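Local coordinates for racemase (PDB 3MKC), which belongs to the mandelate racemase/muconate lactonizing enzyme group of the enolase superfamily, with an enolase-type N-terminal domain and a TIM-barrel-like C-terminal domain, at residues L241-L246 and E273-K278; S258-A263 and G279-L284. One frame throughout, in Å; residues are numbered along the deposited sequence.

Contact 1: residues L241-L246 and E273-K278; sequences LQHDDL and EEWITK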
ATOM      1  N   LEU A 241      -5.236 -11.914 -13.796  1.00 16.01           N
ATOM      2  CA  LEU A 241      -4.969 -13.341 -13.678  1.00 15.06           C
ATOM      3  C   LEU A 241      -4.544 -13.701 -12.269  1.00 14.54           C
ATOM      4  O   LEU A 241      -4.345 -12.823 -11.431  1.00 15.50           O
ATOM      5  CB  LEU A 241      -3.884 -13.749 -14.675  1.00 15.01           C
ATOM      6  CG  LEU A 241      -4.324 -13.617 -16.135  1.00 15.53           C
ATOM      7  CD1 LEU A 241      -3.139 -13.831 -17.075  1.00 17.83           C
ATOM      8  CD2 LEU A 241      -5.425 -14.623 -16.406  1.00 15.49           C
ATOM      9  N   GLN A 242      -4.412 -14.996 -12.009  1.00 14.38           N
ATOM     10  CA  GLN A 242      -4.013 -15.439 -10.687  1.00 14.29           C
ATOM     11  C   GLN A 242      -2.641 -14.877 -10.367  1.00 12.62           C
ATOM     12  O   GLN A 242      -1.785 -14.734 -11.238  1.00 12.74           O
ATOM     13  CB  GLN A 242      -4.037 -16.962 -10.608  1.00 15.86           C
ATOM     14  CG  GLN A 242      -5.426 -17.536 -10.893  1.00 16.30           C
ATOM     15  CD  GLN A 242      -6.531 -16.815 -10.124  1.00 19.09           C
ATOM     16  OE1 GLN A 242      -7.370 -16.132 -10.711  1.00 22.28           O
ATOM     17  NE2 GLN A 242      -6.528 -16.961  -8.809  1.00 16.52           N
ATOM     18  N   HIS A 243      -2.448 -14.555  -9.098  1.00 11.57           N
ATOM     19  CA  HIS A 243      -1.222 -13.937  -8.640  1.00 10.04           C
ATOM     20  C   HIS A 243       0.068 -14.738  -8.844  1.00 10.61           C
ATOM     21  O   HIS A 243       1.147 -14.154  -8.904  1.00 12.96           O
ATOM     22  CB  HIS A 243      -1.401 -13.541  -7.170  1.00 10.81           C
ATOM     23  CG  HIS A 243      -0.423 -12.518  -6.692  1.00  9.68           C
ATOM     24  ND1 HIS A 243       0.847 -12.842  -6.266  1.00 10.88           N
ATOM     25  CD2 HIS A 243      -0.539 -11.178  -6.539  1.00 11.32           C
ATOM     26  CE1 HIS A 243       1.470 -11.748  -5.868  1.00 12.34           C
ATOM     27  NE2 HIS A 243       0.649 -10.722  -6.023  1.00 12.41           N
ATOM     28  N   ASP A 244      -0.031 -16.059  -8.962  1.00 10.96           N
ATOM     29  CA  ASP A 244       1.161 -16.889  -9.178  1.00 10.72           C
ATOM     30  C   ASP A 244       1.469 -17.051 -10.664  1.00 10.59           C
ATOM     31  O   ASP A 244       2.568 -17.465 -11.040  1.00 12.02           O
ATOM     32  CB  ASP A 244       0.978 -18.303  -8.605  1.00 11.27           C
ATOM     33  CG  ASP A 244       0.896 -18.328  -7.091  1.00 13.05           C
ATOM     34  OD1 ASP A 244       1.814 -17.795  -6.435  1.00 11.91           O
ATOM     35  OD2 ASP A 244      -0.083 -18.904  -6.565  1.00 13.28           O
ATOM     36  N   ASP A 245       0.488 -16.738 -11.502  1.00 11.46           N
ATOM     37  CA  ASP A 245       0.606 -16.887 -12.945  1.00  9.53           C
ATOM     38  C   ASP A 245       1.379 -15.754 -13.613  1.00  8.96           C
ATOM     39  O   ASP A 245       0.836 -15.022 -14.430  1.00 10.41           O
ATOM     40  CB  ASP A 245      -0.809 -17.003 -13.538  1.00 10.44           C
ATOM     41  CG  ASP A 245      -0.816 -17.369 -15.012  1.00 12.89           C
ATOM     42  OD1 ASP A 245       0.239 -17.792 -15.545  1.00 12.11           O
ATOM     43  OD2 ASP A 245      -1.906 -17.242 -15.631  1.00 12.31           O
ATOM     44  N   LEU A 246       2.650 -15.611 -13.267  1.00  9.06           N
ATOM     45  CA  LEU A 246       3.448 -14.557 -13.869  1.00  9.89           C
ATOM     46  C   LEU A 246       3.555 -14.695 -15.378  1.00  9.43           C
ATOM     47  O   LEU A 246       3.438 -13.705 -16.098  1.00 11.79           O
ATOM     48  CB  LEU A 246       4.846 -14.515 -13.252  1.00 11.07           C
ATOM     49  CG  LEU A 246       4.921 -13.551 -12.061  1.00 11.52           C
ATOM     50  CD1 LEU A 246       3.968 -14.001 -10.968  1.00 12.22           C
ATOM     51  CD2 LEU A 246       6.345 -13.489 -11.541  1.00 12.74           C
ATOM     52  N   GLU A 273      11.117  -8.323  -8.546  1.00  8.19           N
ATOM     53  CA  GLU A 273      11.993  -8.446  -9.701  1.00 10.76           C
ATOM     54  C   GLU A 273      11.444  -9.485 -10.673  1.00 10.26           C
ATOM     55  O   GLU A 273      11.498  -9.288 -11.885  1.00 11.13           O
ATOM     56  CB  GLU A 273      13.409  -8.836  -9.259  1.00 13.27           C
ATOM     57  CG  GLU A 273      14.409  -8.973 -10.402  1.00 19.48           C
ATOM     58  CD  GLU A 273      14.324 -10.323 -11.099  1.00 26.48           C
ATOM     59  OE1 GLU A 273      14.234 -11.348 -10.390  1.00 29.07           O
ATOM     60  OE2 GLU A 273      14.360 -10.362 -12.351  1.00 30.42           O
ATOM     61  N   GLU A 274      10.908 -10.586 -10.145  1.00 11.05           N
ATOM     62  CA  GLU A 274      10.366 -11.630 -11.009  1.00 10.95           C
ATOM     63  C   GLU A 274       9.124 -11.097 -11.734  1.00 11.65           C
ATOM     64  O   GLU A 274       8.885 -11.419 -12.897  1.00 12.24           O
ATOM     65  CB  GLU A 274      10.030 -12.885 -10.185  1.00 14.60           C
ATOM     66  CG  GLU A 274       9.485 -14.039 -11.008  1.00 21.84           C
ATOM     67  CD  GLU A 274       9.229 -15.296 -10.189  1.00 26.67           C
ATOM     68  OE1 GLU A 274       8.943 -15.182  -8.976  1.00 29.16           O
ATOM     69  OE2 GLU A 274       9.295 -16.404 -10.769  1.00 27.39           O
ATOM     70  N   TRP A 275       8.327 -10.281 -11.052  1.00 10.24           N
ATOM     71  CA  TRP A 275       7.158  -9.711 -11.714  1.00  8.54           C
ATOM     72  C   TRP A 275       7.609  -8.829 -12.871  1.00  7.62           C
ATOM     73  O   TRP A 275       6.975  -8.786 -13.918  1.00 10.01           O
ATOM     74  CB  TRP A 275       6.337  -8.865 -10.751  1.00  8.98           C
ATOM     75  CG  TRP A 275       5.371  -9.661  -9.951  1.00  7.37           C
ATOM     76  CD1 TRP A 275       5.558 -10.154  -8.694  1.00  8.64           C
ATOM     77  CD2 TRP A 275       4.054 -10.057 -10.351  1.00  7.21           C
ATOM     78  NE1 TRP A 275       4.435 -10.831  -8.281  1.00  8.95           N
ATOM     79  CE2 TRP A 275       3.496 -10.786  -9.280  1.00  7.91           C
ATOM     80  CE3 TRP A 275       3.290  -9.868 -11.512  1.00  8.78           C
ATOM     81  CZ2 TRP A 275       2.205 -11.327  -9.331  1.00  9.52           C
ATOM     82  CZ3 TRP A 275       2.002 -10.410 -11.566  1.00  8.13           C
ATOM     83  CH2 TRP A 275       1.476 -11.130 -10.481  1.00  7.99           C
ATOM     84  N   ILE A 276       8.710  -8.115 -12.678  1.00  7.94           N
ATOM     85  CA  ILE A 276       9.207  -7.238 -13.730  1.00  7.90           C
ATOM     86  C   ILE A 276       9.734  -7.999 -14.949  1.00  8.11           C
ATOM     87  O   ILE A 276       9.291  -7.771 -16.075  1.00 10.96           O
ATOM     88  CB  ILE A 276      10.345  -6.326 -13.218  1.00  7.71           C
ATOM     89  CG1 ILE A 276       9.784  -5.272 -12.263  1.00  8.60           C
ATOM     90  CG2 ILE A 276      11.054  -5.655 -14.394  1.00  9.13           C
ATOM     91  CD1 ILE A 276      10.863  -4.419 -11.617  1.00  9.55           C
ATOM     92  N   THR A 277      10.680  -8.902 -14.720  1.00 11.94           N
ATOM     93  CA  THR A 277      11.289  -9.633 -15.831  1.00 13.38           C
ATOM     94  C   THR A 277      10.484 -10.784 -16.416  1.00 13.06           C
ATOM     95  O   THR A 277      10.491 -10.983 -17.628  1.00 15.71           O
ATOM     96  CB  THR A 277      12.679 -10.173 -15.440  1.00 18.37           C
ATOM     97  OG1 THR A 277      12.538 -11.146 -14.400  1.00 22.24           O
ATOM     98  CG2 THR A 277      13.568  -9.042 -14.948  1.00 17.50           C
ATOM     99  N   LYS A 278       9.797 -11.548 -15.573  1.00 12.67           N
ATOM    100  CA  LYS A 278       9.016 -12.683 -16.063  1.00 11.75           C
ATOM    101  C   LYS A 278       7.573 -12.286 -16.346  1.00 12.06           C
ATOM    102  O   LYS A 278       6.982 -12.712 -17.341  1.00 12.35           O
ATOM    103  CB  LYS A 278       9.033 -13.832 -15.048  1.00 14.19           C
ATOM    104  CG  LYS A 278       8.417 -15.119 -15.582  1.00 17.92           C
ATOM    105  CD  LYS A 278       8.164 -16.134 -14.471  1.00 22.84           C
ATOM    106  CE  LYS A 278       8.882 -17.448 -14.731  1.00 28.75           C
ATOM    107  NZ  LYS A 278      10.360 -17.337 -14.546  1.00 30.61           N
TER
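W275 meets H243 and L246 through two kinds of ring contact. The first is a T-shaped (edge-to-face) pair. The six-membered ring of W275 turns its edge to the face of H243, with CZ2 over the centre of the imidazole. The centroids are 4.9 Å apart and the planes stand at 69°. CG of H243 is anti to its backbone N (chi1 -161°), which swings the ring over to the tryptophan. O of H243 also comes obliquely to CZ2 of W275, at 3.0 Å.

The second is a CH-pi contact. CD1 of L246 sits over a face of the W275 six-membered ring, 3.7 Å from its centroid and 14° off the ring normal.

The other side-chain touches involve aliphatic carbons. The other branch of L246, CD2, lies by CG of E274. CB of L246 lies 3.9 Å from CD of K278, whose chain then bends away at chi3 and chi4.

H243 lies within a type I turn from Q242 to D245. L246 follows as the first residue of helix 246-255, with D245 as N-cap. H249 of that helix adds a second edge-to-face contact to W275. The contact joins the loop after strand 236-238, and the start of helix 246-255, to the end of helix 268-277, near the surface. W275 also reaches L284 of strand 283-284.

Contact 2: residues S258-A263 and G279-L284; sequences SRICGA and GKVHLL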
ATOM      1  N   SER A 258      -3.149  -2.753 -22.933  1.00 13.28           N
ATOM      2  CA  SER A 258      -3.532  -2.248 -21.618  1.00 13.63           C
ATOM      3  C   SER A 258      -2.327  -2.273 -20.694  1.00 11.95           C
ATOM      4  O   SER A 258      -1.356  -2.988 -20.956  1.00 12.60           O
ATOM      5  CB  SER A 258      -4.611  -3.140 -20.976  1.00 15.68           C
ATOM      6  OG  SER A 258      -5.894  -2.926 -21.531  1.00 19.14           O
ATOM      7  N   ARG A 259      -2.381  -1.485 -19.624  1.00 12.94           N
ATOM      8  CA  ARG A 259      -1.314  -1.535 -18.632  1.00 12.13           C
ATOM      9  C   ARG A 259      -1.698  -2.742 -17.786  1.00 12.99           C
ATOM     10  O   ARG A 259      -2.855  -2.878 -17.380  1.00 13.21           O
ATOM     11  CB  ARG A 259      -1.301  -0.302 -17.728  1.00 11.43           C
ATOM     12  CG  ARG A 259      -0.638   0.944 -18.295  1.00 12.01           C
ATOM     13  CD  ARG A 259      -0.257   1.857 -17.127  1.00 10.35           C
ATOM     14  NE  ARG A 259       0.346   3.118 -17.535  1.00 12.77           N
ATOM     15  CZ  ARG A 259      -0.330   4.156 -18.013  1.00 11.51           C
ATOM     16  NH1 ARG A 259      -1.647   4.095 -18.151  1.00 12.69           N
ATOM     17  NH2 ARG A 259       0.312   5.270 -18.333  1.00 14.25           N
ATOM     18  N   ILE A 260      -0.747  -3.632 -17.541  1.00 11.43           N
ATOM     19  CA  ILE A 260      -1.018  -4.815 -16.731  1.00 10.65           C
ATOM     20  C   ILE A 260      -0.306  -4.645 -15.399  1.00  8.70           C
ATOM     21  O   ILE A 260       0.882  -4.348 -15.367  1.00 10.92           O
ATOM     22  CB  ILE A 260      -0.499  -6.090 -17.431  1.00  9.31           C
ATOM     23  CG1 ILE A 260      -1.117  -6.197 -18.827  1.00 10.53           C
ATOM     24  CG2 ILE A 260      -0.836  -7.322 -16.610  1.00 10.80           C
ATOM     25  CD1 ILE A 260      -2.634  -6.242 -18.820  1.00 12.90           C
ATOM     26  N   CYS A 261      -1.043  -4.799 -14.303  1.00 10.35           N
ATOM     27  CA  CYS A 261      -0.458  -4.658 -12.974  1.00  9.73           C
ATOM     28  C   CYS A 261      -0.179  -6.023 -12.380  1.00  9.22           C
ATOM     29  O   CYS A 261      -0.704  -7.031 -12.836  1.00 12.02           O
ATOM     30  CB  CYS A 261      -1.422  -3.957 -12.023  1.00 11.97           C
ATOM     31  SG  CYS A 261      -2.124  -2.430 -12.645  1.00 12.70           S
ATOM     32  N   GLY A 262       0.634  -6.033 -11.334  1.00 10.70           N
ATOM     33  CA  GLY A 262       0.927  -7.272 -10.646  1.00 10.22           C
ATOM     34  C   GLY A 262       1.578  -6.991  -9.305  1.00 11.16           C
ATOM     35  O   GLY A 262       1.851  -5.836  -8.968  1.00 10.74           O
ATOM     36  N   ALA A 263       1.774  -8.053  -8.524  1.00 10.71           N
ATOM     37  CA  ALA A 263       2.459  -7.981  -7.232  1.00 10.47           C
ATOM     38  C   ALA A 263       1.697  -7.447  -6.021  1.00 10.70           C
ATOM     39  O   ALA A 263       2.289  -7.220  -4.974  1.00 12.77           O
ATOM     40  CB  ALA A 263       3.759  -7.211  -7.398  1.00 10.63           C
ATOM     41  N   GLY A 279       7.010 -11.474 -15.458  1.00 11.87           N
ATOM     42  CA  GLY A 279       5.641 -11.032 -15.641  1.00 10.53           C
ATOM     43  C   GLY A 279       5.550  -9.934 -16.681  1.00  9.70           C
ATOM     44  O   GLY A 279       4.504  -9.748 -17.296  1.00 12.31           O
ATOM     45  N   LYS A 280       6.647  -9.205 -16.879  1.00  9.90           N
ATOM     46  CA  LYS A 280       6.677  -8.125 -17.861  1.00 10.80           C
ATOM     47  C   LYS A 280       5.624  -7.056 -17.568  1.00 10.54           C
ATOM     48  O   LYS A 280       5.270  -6.267 -18.456  1.00 12.31           O
ATOM     49  CB  LYS A 280       6.426  -8.689 -19.262  1.00 12.81           C
ATOM     50  CG  LYS A 280       7.482  -9.656 -19.751  1.00 16.09           C
ATOM     51  CD  LYS A 280       7.180 -10.068 -21.189  1.00 19.24           C
ATOM     52  CE  LYS A 280       8.350 -10.803 -21.833  1.00 24.30           C
ATOM     53  NZ  LYS A 280       8.159 -10.922 -23.320  1.00 24.17           N
ATOM     54  N   VAL A 281       5.126  -7.020 -16.333  1.00  9.66           N
ATOM     55  CA  VAL A 281       4.089  -6.051 -15.982  1.00 10.36           C
ATOM     56  C   VAL A 281       4.515  -4.586 -16.086  1.00  9.57           C
ATOM     57  O   VAL A 281       5.695  -4.263 -15.977  1.00 10.88           O
ATOM     58  CB  VAL A 281       3.509  -6.334 -14.560  1.00 10.43           C
ATOM     59  CG1 VAL A 281       2.886  -7.716 -14.543  1.00 12.77           C
ATOM     60  CG2 VAL A 281       4.588  -6.221 -13.499  1.00  9.58           C
ATOM     61  N   HIS A 282       3.541  -3.710 -16.329  1.00  9.08           N
ATOM     62  CA  HIS A 282       3.805  -2.277 -16.458  1.00  8.92           C
ATOM     63  C   HIS A 282       3.826  -1.588 -15.118  1.00  7.44           C
ATOM     64  O   HIS A 282       4.370  -0.500 -14.991  1.00 10.53           O
ATOM     65  CB  HIS A 282       2.705  -1.548 -17.244  1.00 11.59           C
ATOM     66  CG  HIS A 282       2.486  -2.049 -18.633  1.00 11.93           C
ATOM     67  ND1 HIS A 282       1.832  -3.230 -18.906  1.00 11.39           N
ATOM     68  CD2 HIS A 282       2.749  -1.479 -19.835  1.00 13.84           C
ATOM     69  CE1 HIS A 282       1.696  -3.364 -20.212  1.00 12.29           C
ATOM     70  NE2 HIS A 282       2.243  -2.313 -20.798  1.00 13.10           N
ATOM     71  N   LEU A 283       3.209  -2.212 -14.127  1.00  9.50           N
ATOM     72  CA  LEU A 283       3.089  -1.572 -12.830  1.00  8.49           C
ATOM     73  C   LEU A 283       3.067  -2.577 -11.685  1.00  8.95           C
ATOM     74  O   LEU A 283       2.426  -3.621 -11.781  1.00 12.72           O
ATOM     75  CB  LEU A 283       1.796  -0.746 -12.853  1.00  7.34           C
ATOM     76  CG  LEU A 283       1.442   0.263 -11.765  1.00  7.48           C
ATOM     77  CD1 LEU A 283       0.532   1.340 -12.366  1.00  9.21           C
ATOM     78  CD2 LEU A 283       0.769  -0.443 -10.601  1.00  7.03           C
ATOM     79  N   LEU A 284       3.770  -2.241 -10.606  1.00  9.13           N
ATOM     80  CA  LEU A 284       3.848  -3.084  -9.417  1.00  8.62           C
ATOM     81  C   LEU A 284       3.021  -2.477  -8.291  1.00  8.20           C
ATOM     82  O   LEU A 284       3.030  -1.265  -8.090  1.00 10.11           O
ATOM     83  CB  LEU A 284       5.296  -3.204  -8.951  1.00  9.35           C
ATOM     84  CG  LEU A 284       6.258  -3.875  -9.935  1.00  9.65           C
ATOM     85  CD1 LEU A 284       7.676  -3.701  -9.421  1.00  9.26           C
ATOM     86  CD2 LEU A 284       5.914  -5.361 -10.078  1.00 10.24           C
TER
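H282 lies against the backbone of S258, R259 and I260 because its CG is anti to the carbonyl carbon (chi1 -59°) and its ring is turned by a chi2 of 75°. CA of R259 then comes over one face of the imidazole, 3.8 Å from the ring centroid, in a CH-pi contact. ND1 of H282 is 2.9 Å from N of I260. CE1 of H282 approaches O of S258 at 3.2 Å. V281 has CG1 anti to its carbonyl carbon (chi1 -61°), and this branch faces CG2 of I260.

The backbones pair as parallel strands, C261 beside L283 and G262 beside L284. O of I260 takes two N-H groups. The bond from N of H282 is 2.9 Å long and lies in the carbonyl plane. The one from N of L283 is weak at 3.4 Å. N of G262 gives a bond of 3.0 Å to O of L283, nearly in line with that carbonyl. CA-H...O contacts add to the pairing. CA of C261 meets O of L283, and CA of L284 meets O of G262.

The side chains of C261 and L283 share one face of the sheet, where SG of C261 touches CD2 of L283 at 4.1 Å. L284 points to the other face, and its CD2 packs on CB of A263.

This is the pairing of the two strands of a right-handed beta-alpha-beta unit in the barrel domain, with helix 268-277 as the crossover. W275 of that helix covers A263, V281 and L284. F236 of strand 236-238 touches C261 and L283 on the other face. Strand 310-311 continues the parallel sheet beyond 283-284, and I260 packs on helix 246-255.

In the fold
Along the chain the four segments come in the order 241-246, 258-263, 273-278, 279-284. The contacts therefore cross, since one segment of contact 2 lies between the two of contact 1. Contact 1 closes the loop from the start of helix 246-255, through strand 261-262, to the end of helix 268-277. Contact 2 closes the shorter loop that runs out along helix 268-277 and back into strand 283-284. The centres are about 8 Å apart, and the two contacts touch. W275 packs its ring on the backbone of G262 and A263. Together they tie two successive helices of the barrel domain to the strand pair beneath them.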